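Local coordinates for protein amorpha-4,11-diene synthase (Artemisia annua, PDB 4GAX) that probably catalyses the metal-dependent cyclisation of farnesyl diphosphate to a sesquiterpene, in an engineered alpha-bisabolol synthase mutant, at residues A[366-369]-A[375-378]. Numbering follows the deposited sequence.
Sequences EILA and NIFN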
# COMPACT_ATOMS: atom_id res chain seq x y z
N GLU A 366 20.60 5.05 -17.35
CA GLU A 366 21.84 4.34 -17.67
C GLU A 366 21.75 2.88 -17.23
O GLU A 366 22.22 1.99 -17.93
CB GLU A 366 23.05 5.03 -17.02
CG GLU A 366 23.39 6.37 -17.69
CD GLU A 366 24.50 7.15 -16.97
OE1 GLU A 366 24.85 6.79 -15.81
OE2 GLU A 366 25.02 8.12 -17.56
N ILE A 367 21.15 2.66 -16.06
CA ILE A 367 20.93 1.30 -15.56
C ILE A 367 20.04 0.51 -16.52
O ILE A 367 20.37 -0.63 -16.88
CB ILE A 367 20.32 1.30 -14.13
CG1 ILE A 367 21.38 1.69 -13.10
CG2 ILE A 367 19.74 -0.06 -13.78
CD1 ILE A 367 20.81 1.99 -11.69
N LEU A 368 18.93 1.12 -16.95
CA LEU A 368 18.01 0.44 -17.86
C LEU A 368 18.59 0.24 -19.25
O LEU A 368 18.38 -0.81 -19.85
CB LEU A 368 16.65 1.16 -17.93
CG LEU A 368 15.91 1.09 -16.60
CD1 LEU A 368 14.55 1.79 -16.68
CD2 LEU A 368 15.73 -0.36 -16.17
N ALA A 369 19.33 1.24 -19.76
CA ALA A 369 19.97 1.09 -21.07
C ALA A 369 20.93 -0.11 -21.10
O ALA A 369 21.06 -0.80 -22.12
CB ALA A 369 20.69 2.37 -21.48
N ASN A 375 13.52 1.38 -23.84
CA ASN A 375 12.12 1.61 -24.20
C ASN A 375 11.24 1.70 -22.97
O ASN A 375 10.31 2.50 -22.93
CB ASN A 375 11.60 0.55 -25.17
CG ASN A 375 12.28 0.63 -26.52
OD1 ASN A 375 12.61 1.73 -27.00
ND2 ASN A 375 12.50 -0.52 -27.15
N ILE A 376 11.54 0.89 -21.96
CA ILE A 376 10.83 0.97 -20.68
C ILE A 376 11.20 2.27 -19.97
O ILE A 376 10.33 2.92 -19.37
CB ILE A 376 11.10 -0.29 -19.81
CG1 ILE A 376 10.09 -1.38 -20.19
CG2 ILE A 376 10.99 0.02 -18.32
CD1 ILE A 376 10.72 -2.74 -20.42
N PHE A 377 12.45 2.70 -20.04
CA PHE A 377 12.78 3.99 -19.44
C PHE A 377 12.01 5.12 -20.12
O PHE A 377 11.45 6.00 -19.45
CB PHE A 377 14.28 4.30 -19.45
CG PHE A 377 14.59 5.68 -18.94
CD1 PHE A 377 14.62 5.94 -17.57
CD2 PHE A 377 14.77 6.74 -19.82
CE1 PHE A 377 14.86 7.21 -17.09
CE2 PHE A 377 15.01 8.02 -19.35
CZ PHE A 377 15.05 8.26 -17.98
N ASN A 378 11.97 5.10 -21.45
CA ASN A 378 11.36 6.20 -22.19
C ASN A 378 9.85 6.25 -21.96
O ASN A 378 9.27 7.32 -21.92
CB ASN A 378 11.68 6.11 -23.68
CG ASN A 378 13.13 6.48 -23.99
OD1 ASN A 378 13.73 7.31 -23.31
ND2 ASN A 378 13.69 5.85 -25.02
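L368 and F377 carry this contact through carbon atoms alone, and its shortest approach runs from L368 CD1 to F377 CB at 3.7 Å. The same methyl lies 3.9 Å from F377 CA, so it is seated at the root of the phenylalanine side chain, where this leaves the backbone. It also stands at the rim of the ring and near its plane, 4.2 Å from ring atom CD1 of F377, so the approach is edge-on rather than over a face. The two side chains cross at about a right angle. L368 CG sits anti to its own carbonyl carbon (chi1 -66°) and the chain is then extended (chi2 -179°), which carries CD1 across to the neighbouring helix. In F377, CG is instead anti to the backbone N (chi1 175°); this turns the ring toward helix 351-370, where it touches Y361 and E365. L368 CD1 also meets the CG2 branch of I376, a looser apolar contact at 4.3 Å, so one leucine methyl touches two successive residues of the second helix. L368 and F377 are the pair whose CA atoms come nearest across the two segments, 6.5 Å apart, and the segments bury 114 Å² between them. L428 of helix 419-429 touches both L368 and I376; S431 also touches L368 and V434 touches I376, both from the loop after that helix. With five residues between the segments and the chain running in roughly opposite directions through them, the arrangement is an antiparallel helical hairpin, joining helices 351-370 and 374-399 next to their short connection in the all-helical metal-binding domain of the terpene synthase fold.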